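Local coordinates for protein 3,6-diketocamphane 1,6-monooxygenase (PDB 4UWM) that oxygenates a diketocamphane to a lactone with reduced FMN and molecular oxygen, as a flavin-dependent Baeyer-Villiger monooxygenase in the bacterial breakdown of (-)-camphor, at residues M76-P81 with A89-W94; I107-Y112 with D141-S146; G322-V327 with S366-P371. One frame throughout, in Å; residues are numbered along the deposited sequence.

Contact 1 (M76-P81 with A89-W94); sequences MAHLLP and ATMIGW. With FMN (flavin mononucleotide), chain C.
Within a beta-alpha-beta unit of the luciferase-like TIM barrel, His78 on the strand reaches outward to Met91 and Ile92 on the helix that follows it. The side chains of His78 and Met91 come from opposite directions, and the methyl of the methionine does the touching: Met91 CE lies 3.6 Å from His78 NE2 and nearly as close to CE1. The first torsion of Met91 (chi1 -180°) turns CG away from the backbone N, and bends at the next two bring the methyl to the imidazole and leave the sulfur farther back, with SD 5.5 Å from the ring centroid. Ile92 CD1 lies 4.2 Å from His78 CD2, on a different ring atom from those Met91 meets. Both methyls arrive obliquely to the ring. No hydrogen bond crosses the contact; ND1 of the imidazole is hydrogen-bonded to Glu45 OE1, and OE2 of the same carboxylate is hydrogen-bonded to Leu79 N. That pairing would tend to fix how the ring is turned. Two residues before the histidine, the chain meets the flavin: FMN N3 donates to Met76 O at 2.9 Å with an N-H...O angle of 143°, and Ser44 OG is hydrogen-bonded to the same carbonyl. The peptide between Met76 and Ala77 is cis. Helix 57-65 brings Glu58 against both His78 and Met91, Asn56 of the second subunit packs on Met91, and strand 105-108 touches His78 and Ile92 through Leu105.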
# COMPACT_ATOMS: atom_id res chain seq x y z
N MET A 76 12.05 5.33 0.94
CA MET A 76 13.25 6.07 0.59
C MET A 76 13.61 5.88 -0.88
O MET A 76 14.53 5.11 -1.23
CB MET A 76 14.42 5.65 1.49
CG MET A 76 15.67 6.54 1.38
SD MET A 76 15.30 8.24 1.83
CE MET A 76 14.84 8.02 3.56
N ALA A 77 12.91 6.58 -1.78
CA ALA A 77 11.91 7.63 -1.46
C ALA A 77 10.61 7.41 -2.22
O ALA A 77 10.61 6.84 -3.33
CB ALA A 77 12.48 8.98 -1.87
N HIS A 78 9.49 7.91 -1.69
CA HIS A 78 8.32 8.07 -2.56
C HIS A 78 8.64 9.06 -3.67
O HIS A 78 9.17 10.15 -3.40
CB HIS A 78 7.11 8.56 -1.76
CG HIS A 78 6.42 7.51 -0.97
ND1 HIS A 78 6.11 6.26 -1.48
CD2 HIS A 78 5.90 7.53 0.29
CE1 HIS A 78 5.46 5.56 -0.56
NE2 HIS A 78 5.35 6.29 0.53
N LEU A 79 8.35 8.69 -4.90
CA LEU A 79 8.63 9.55 -6.04
C LEU A 79 7.37 10.41 -6.28
O LEU A 79 6.40 9.98 -6.89
CB LEU A 79 9.02 8.73 -7.27
CG LEU A 79 10.23 7.79 -7.00
CD1 LEU A 79 10.64 7.04 -8.24
CD2 LEU A 79 11.41 8.60 -6.45
N LEU A 80 7.41 11.63 -5.75
CA LEU A 80 6.24 12.54 -5.80
C LEU A 80 5.65 12.82 -7.16
O LEU A 80 4.43 12.95 -7.26
CB LEU A 80 6.53 13.84 -5.05
CG LEU A 80 7.06 13.73 -3.62
CD1 LEU A 80 7.00 15.09 -2.93
CD2 LEU A 80 6.33 12.69 -2.79
N PRO A 81 6.47 12.88 -8.23
CA PRO A 81 5.87 13.11 -9.56
C PRO A 81 4.96 11.98 -10.08
O PRO A 81 4.24 12.17 -11.05
CB PRO A 81 7.09 13.28 -10.47
CG PRO A 81 8.20 13.69 -9.56
CD PRO A 81 7.95 12.91 -8.30
N ALA A 89 -0.66 11.86 0.32
CA ALA A 89 -0.68 12.45 1.67
C ALA A 89 -1.55 11.66 2.63
O ALA A 89 -1.18 11.45 3.78
CB ALA A 89 -1.17 13.93 1.62
N THR A 90 -2.73 11.23 2.17
CA THR A 90 -3.67 10.47 2.99
C THR A 90 -3.06 9.11 3.44
O THR A 90 -3.17 8.74 4.60
CB THR A 90 -4.99 10.20 2.22
OG1 THR A 90 -5.55 11.45 1.78
CG2 THR A 90 -6.03 9.45 3.09
N MET A 91 -2.42 8.42 2.49
CA MET A 91 -1.78 7.12 2.78
C MET A 91 -0.66 7.29 3.79
O MET A 91 -0.56 6.52 4.75
CB MET A 91 -1.26 6.46 1.49
CG MET A 91 -0.58 5.08 1.72
SD MET A 91 1.18 5.22 2.02
CE MET A 91 1.81 5.61 0.40
N ILE A 92 0.18 8.30 3.59
CA ILE A 92 1.30 8.58 4.51
C ILE A 92 0.79 8.84 5.94
O ILE A 92 1.31 8.28 6.91
CB ILE A 92 2.12 9.78 4.01
CG1 ILE A 92 2.89 9.40 2.74
CG2 ILE A 92 3.07 10.30 5.09
CD1 ILE A 92 3.47 10.56 1.96
N GLY A 93 -0.22 9.70 6.07
CA GLY A 93 -0.80 9.97 7.39
C GLY A 93 -1.39 8.74 8.07
O GLY A 93 -1.21 8.51 9.28
N TRP A 94 -2.09 7.92 7.29
CA TRP A 94 -2.75 6.77 7.87
C TRP A 94 -1.71 5.73 8.30
O TRP A 94 -1.83 5.14 9.36
CB TRP A 94 -3.72 6.13 6.84
CG TRP A 94 -4.60 5.04 7.43
CD1 TRP A 94 -5.32 5.11 8.59
CD2 TRP A 94 -4.85 3.73 6.88
NE1 TRP A 94 -6.01 3.94 8.79
CE2 TRP A 94 -5.74 3.07 7.77
CE3 TRP A 94 -4.39 3.04 5.74
CZ2 TRP A 94 -6.19 1.77 7.55
CZ3 TRP A 94 -4.86 1.73 5.51
CH2 TRP A 94 -5.75 1.11 6.40
N1 FMN C . 17.63 7.74 -4.26
C2 FMN C . 16.71 7.48 -3.28
O2 FMN C . 15.74 8.26 -3.13
N3 FMN C . 16.80 6.42 -2.46
C4 FMN C . 17.80 5.54 -2.54
O4 FMN C . 17.84 4.57 -1.75
C4A FMN C . 18.85 5.73 -3.59
N5 FMN C . 19.89 4.88 -3.74
C5A FMN C . 20.83 5.08 -4.70
C6 FMN C . 21.90 4.18 -4.82
C7 FMN C . 22.87 4.36 -5.80
C7M FMN C . 24.01 3.38 -5.92
C8 FMN C . 22.78 5.54 -6.71
C8M FMN C . 23.80 5.79 -7.79
C9 FMN C . 21.72 6.43 -6.59
C9A FMN C . 20.74 6.26 -5.61
N10 FMN C . 19.66 7.17 -5.48
C10 FMN C . 18.70 6.92 -4.47
C1' FMN C . 19.54 8.33 -6.38
C2' FMN C . 20.12 9.59 -5.77
O2' FMN C . 19.61 9.72 -4.45
C3' FMN C . 19.73 10.82 -6.59
O3' FMN C . 20.77 11.09 -7.54
C4' FMN C . 19.48 12.03 -5.68
O4' FMN C . 18.18 11.93 -5.08
C5' FMN C . 19.63 13.37 -6.39
O5' FMN C . 20.96 13.79 -6.13
P FMN C . 21.50 15.27 -6.38
O1P FMN C . 20.40 16.22 -6.03
O2P FMN C . 22.65 15.30 -5.42
O3P FMN C . 21.87 15.26 -7.84

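Contact 2 (I107-Y112 with D141-S146); sequences IGAGAY and DMVRES
Val143 overlaps the end of strand 105-108 and the first loop residue after it with both of its methyl groups, each taking a different part. CG2 lies against backbone, 3.6 Å from Gly108 O and equally close to Ala109 CA, and it also meets the Ala109 methyl, with CB and CG2 3.9 Å apart. The other branch, CG1, stands anti to the backbone N (chi1 171°) and reaches Ile107, whose CD1 is 4.1 Å away. Ile107 crosses the valine obliquely; its chi1 of 66° places CG1 between the backbone N and the carbonyl carbon, and the extended second torsion carries CD1 on to the helix. The backbones come close here, Ala109 CA lying 6.1 Å from Val143 CA, consistent with the small residues Gly108 and Ala109 at the closest approach. The interface is apolar apart from the Gly108 carbonyl, and no hydrogen bond spans it. On the exposed flank of the helix, in one of two deposited conformers of Arg144, NH2 forms a salt bridge to Asp141 OD1 (2.7 Å), nearly along the C-O axis of the carboxylate and 20° out of the guanidinium plane. The nearest atoms of Gly108 and the bound FMN are about 5 Å apart, placing this strand end at the cofactor's border. Around the contact, strand 105-108 pairs with strands 72-79 and 198-202, Ile107 also touches Leu147 of helix 139-155, and Ser146 packs on Leu80.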
# COMPACT_ATOMS: atom_id res chain seq x y z
N ILE A 107 11.31 11.71 0.29
CA ILE A 107 10.73 12.17 -0.99
C ILE A 107 11.79 12.33 -2.06
O ILE A 107 12.94 12.58 -1.74
CB ILE A 107 9.96 13.51 -0.82
CG1 ILE A 107 10.93 14.66 -0.46
CG2 ILE A 107 8.86 13.34 0.21
CD1 ILE A 107 10.31 16.05 -0.56
N GLY A 108 11.42 12.17 -3.32
CA GLY A 108 12.37 12.40 -4.40
C GLY A 108 11.69 12.53 -5.73
O GLY A 108 10.48 12.36 -5.83
N ALA A 109 12.49 12.82 -6.76
CA ALA A 109 12.02 13.06 -8.12
C ALA A 109 11.99 11.80 -8.95
O ALA A 109 11.15 11.67 -9.83
CB ALA A 109 12.92 14.09 -8.82
N GLY A 110 12.94 10.91 -8.70
CA GLY A 110 13.13 9.71 -9.53
C GLY A 110 14.24 9.91 -10.57
O GLY A 110 14.20 10.85 -11.37
N ALA A 111 15.19 8.99 -10.58
CA ALA A 111 16.37 9.04 -11.44
C ALA A 111 16.30 8.11 -12.64
O ALA A 111 17.27 7.98 -13.38
CB ALA A 111 17.61 8.72 -10.61
N TYR A 112 15.15 7.45 -12.85
CA TYR A 112 15.03 6.48 -13.95
C TYR A 112 14.02 6.97 -14.99
O TYR A 112 12.80 6.93 -14.75
CB TYR A 112 14.66 5.09 -13.40
CG TYR A 112 15.79 4.50 -12.57
CD1 TYR A 112 15.90 4.78 -11.21
CD2 TYR A 112 16.79 3.73 -13.17
CE1 TYR A 112 16.95 4.27 -10.46
CE2 TYR A 112 17.83 3.21 -12.44
CZ TYR A 112 17.91 3.48 -11.09
OH TYR A 112 18.96 2.97 -10.36
N ASP A 141 10.15 20.57 -10.11
CA ASP A 141 8.98 21.42 -9.92
C ASP A 141 7.77 20.58 -9.48
O ASP A 141 7.00 21.00 -8.61
CB ASP A 141 8.60 22.15 -11.21
CG ASP A 141 9.61 23.22 -11.61
OD1 ASP A 141 10.43 23.64 -10.77
OD2 ASP A 141 9.56 23.65 -12.79
N MET A 142 7.62 19.40 -10.09
CA MET A 142 6.63 18.41 -9.65
C MET A 142 6.79 18.04 -8.17
O MET A 142 5.80 18.04 -7.43
CB MET A 142 6.62 17.18 -10.55
CG MET A 142 6.21 17.51 -11.96
SD MET A 142 6.20 16.14 -13.11
CE MET A 142 4.59 15.42 -12.80
N VAL A 143 8.03 17.77 -7.74
CA VAL A 143 8.30 17.49 -6.31
C VAL A 143 7.84 18.63 -5.42
O VAL A 143 7.21 18.41 -4.38
CB VAL A 143 9.79 17.12 -6.04
CG1 VAL A 143 10.10 17.06 -4.55
CG2 VAL A 143 10.17 15.82 -6.72
N ARG A 144 8.16 19.87 -5.81
CA ARG A 144 7.79 21.06 -5.03
C ARG A 144 6.27 21.24 -4.89
O ARG A 144 5.78 21.51 -3.80
CB ARG A 144 8.40 22.31 -5.69
CG ARG A 144 8.76 23.43 -4.73
CD ARG A 144 9.49 24.55 -5.46
NE ARG A 144 10.56 24.06 -6.33
CZ ARG A 144 10.58 24.22 -7.65
NH1 ARG A 144 9.60 24.86 -8.27
NH2 ARG A 144 11.60 23.74 -8.35
N GLU A 145 5.55 21.10 -5.99
CA GLU A 145 4.10 21.29 -5.97
C GLU A 145 3.44 20.19 -5.15
O GLU A 145 2.53 20.45 -4.37
CB GLU A 145 3.50 21.35 -7.38
CG GLU A 145 2.01 21.68 -7.44
CD GLU A 145 1.47 21.75 -8.85
OE1 GLU A 145 2.14 22.30 -9.73
OE2 GLU A 145 0.37 21.25 -9.11
N SER A 146 3.92 18.95 -5.31
CA SER A 146 3.34 17.85 -4.52
C SER A 146 3.52 18.10 -3.03
O SER A 146 2.58 18.01 -2.25
CB SER A 146 3.95 16.49 -4.92
OG SER A 146 3.63 15.54 -3.89

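Contact 3 (G322-V327 with S366-P371); sequences GSPDTV and SKEVAP
From its CB, Val369 divides into two methyls that meet successive parts of helix 324-338. CG2 faces the first turn: it lies 3.6 Å from Pro324 O and 4.2 Å from Pro324 CB, and it comes close to Pro324 CA as well. CG1, anti to the backbone N (chi1 176°), meets Val327 CG1 at 3.9 Å, one turn further on, and the two valine side chains cross at about a right angle. The proline ring is also flanked by Glu368, which runs alongside it pointing the same way; in one of its two deposited conformers the glutamate is extended beyond CG and its OE1 rests 3.7 Å from Pro324 CG, a minor contact. Ser323, just ahead of the proline, is the N-cap of this helix, its OG accepting from Thr326 N at 3.3 Å along an almost straight bond of 170°. Asp265 takes the backbone N of Ser323 and is hydrogen-bonded to the hydroxyl of Thr326, tying this helix start to the beginning of helix 265-274. The contact joins the capped N-terminal turn of helix 324-338 to the C-terminal end of helix 356-369, apolar helix-helix packing on the outer layer of the TIM barrel, away from the flavin site.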
# COMPACT_ATOMS: atom_id res chain seq x y z
N GLY A 322 35.03 -6.71 8.01
CA GLY A 322 36.02 -7.27 8.93
C GLY A 322 35.39 -7.81 10.20
O GLY A 322 34.20 -8.11 10.24
N SER A 323 36.20 -7.95 11.25
CA SER A 323 35.72 -8.34 12.57
C SER A 323 35.11 -7.10 13.22
O SER A 323 35.33 -5.99 12.74
CB SER A 323 36.89 -8.82 13.42
OG SER A 323 37.77 -7.73 13.66
N PRO A 324 34.37 -7.29 14.33
CA PRO A 324 33.82 -6.15 15.05
C PRO A 324 34.84 -5.04 15.33
O PRO A 324 34.51 -3.86 15.16
CB PRO A 324 33.31 -6.77 16.35
CG PRO A 324 32.85 -8.12 15.92
CD PRO A 324 33.81 -8.56 14.84
N ASP A 325 36.06 -5.40 15.74
CA ASP A 325 37.09 -4.41 16.03
C ASP A 325 37.59 -3.71 14.76
O ASP A 325 37.70 -2.48 14.74
CB ASP A 325 38.27 -5.02 16.81
CG ASP A 325 37.91 -5.36 18.25
OD1 ASP A 325 37.19 -4.57 18.90
OD2 ASP A 325 38.36 -6.41 18.74
N THR A 326 37.88 -4.48 13.72
CA THR A 326 38.30 -3.92 12.42
C THR A 326 37.28 -2.92 11.86
O THR A 326 37.64 -1.84 11.37
CB THR A 326 38.52 -5.05 11.39
OG1 THR A 326 39.46 -5.98 11.92
CG2 THR A 326 39.02 -4.50 10.06
N VAL A 327 36.00 -3.27 11.94
CA VAL A 327 34.94 -2.39 11.46
C VAL A 327 34.82 -1.14 12.34
O VAL A 327 34.71 -0.02 11.82
CB VAL A 327 33.59 -3.14 11.28
CG1 VAL A 327 32.44 -2.16 11.01
CG2 VAL A 327 33.72 -4.13 10.13
N SER A 366 25.04 -3.95 15.08
CA SER A 366 24.09 -3.23 15.92
C SER A 366 24.43 -3.28 17.42
O SER A 366 24.29 -2.27 18.12
CB SER A 366 22.67 -3.78 15.69
OG SER A 366 21.72 -3.20 16.56
N LYS A 367 24.87 -4.46 17.89
CA LYS A 367 25.17 -4.68 19.31
C LYS A 367 26.63 -4.45 19.71
O LYS A 367 26.90 -3.97 20.81
CB LYS A 367 24.74 -6.09 19.73
CG LYS A 367 23.24 -6.27 19.88
CD LYS A 367 22.89 -7.72 20.19
CE LYS A 367 21.41 -7.88 20.49
NZ LYS A 367 21.00 -9.31 20.56
N GLU A 368 27.57 -4.81 18.83
CA GLU A 368 29.00 -4.78 19.17
C GLU A 368 29.79 -3.64 18.52
O GLU A 368 30.77 -3.16 19.09
CB GLU A 368 29.67 -6.12 18.83
CG GLU A 368 29.26 -7.28 19.72
CD GLU A 368 30.19 -8.47 19.62
OE1 GLU A 368 31.38 -8.29 19.28
OE2 GLU A 368 29.73 -9.61 19.87
N VAL A 369 29.37 -3.21 17.33
CA VAL A 369 30.12 -2.15 16.64
C VAL A 369 29.58 -0.75 16.96
O VAL A 369 30.29 0.09 17.53
CB VAL A 369 30.22 -2.38 15.11
CG1 VAL A 369 30.90 -1.21 14.43
CG2 VAL A 369 30.96 -3.67 14.80
N ALA A 370 28.32 -0.51 16.60
CA ALA A 370 27.76 0.83 16.66
C ALA A 370 27.68 1.44 18.07
O ALA A 370 27.90 2.64 18.21
CB ALA A 370 26.41 0.90 15.94
N PRO A 371 27.35 0.64 19.10
CA PRO A 371 27.32 1.22 20.45
C PRO A 371 28.64 1.87 20.88
O PRO A 371 28.64 2.75 21.74
CB PRO A 371 27.02 0.02 21.34
CG PRO A 371 26.22 -0.88 20.47
CD PRO A 371 26.88 -0.76 19.12

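In the fold
The contacts follow one another along the chain, each closing before the next opens. Contacts 1 and 2 have centres 11 Å apart and are in direct touch, since strands 72-79 and 105-108 are parallel neighbours: His78 O is 3.0 Å from Gly108 N, and Leu80 N is 3.2 Å from Gly108 O, both probable hydrogen bonds. Each sets a helix, 85-98 or 139-155, against a barrel strand beside the FMN site, and Met76 of contact 1 is hydrogen-bonded to the flavin itself. Contact 3 lies across the chain's centre, its centre 34 Å from that of contact 1 and 37 Å from that of contact 2, where outer helices 324-338 and 356-369 meet, remote from FMN.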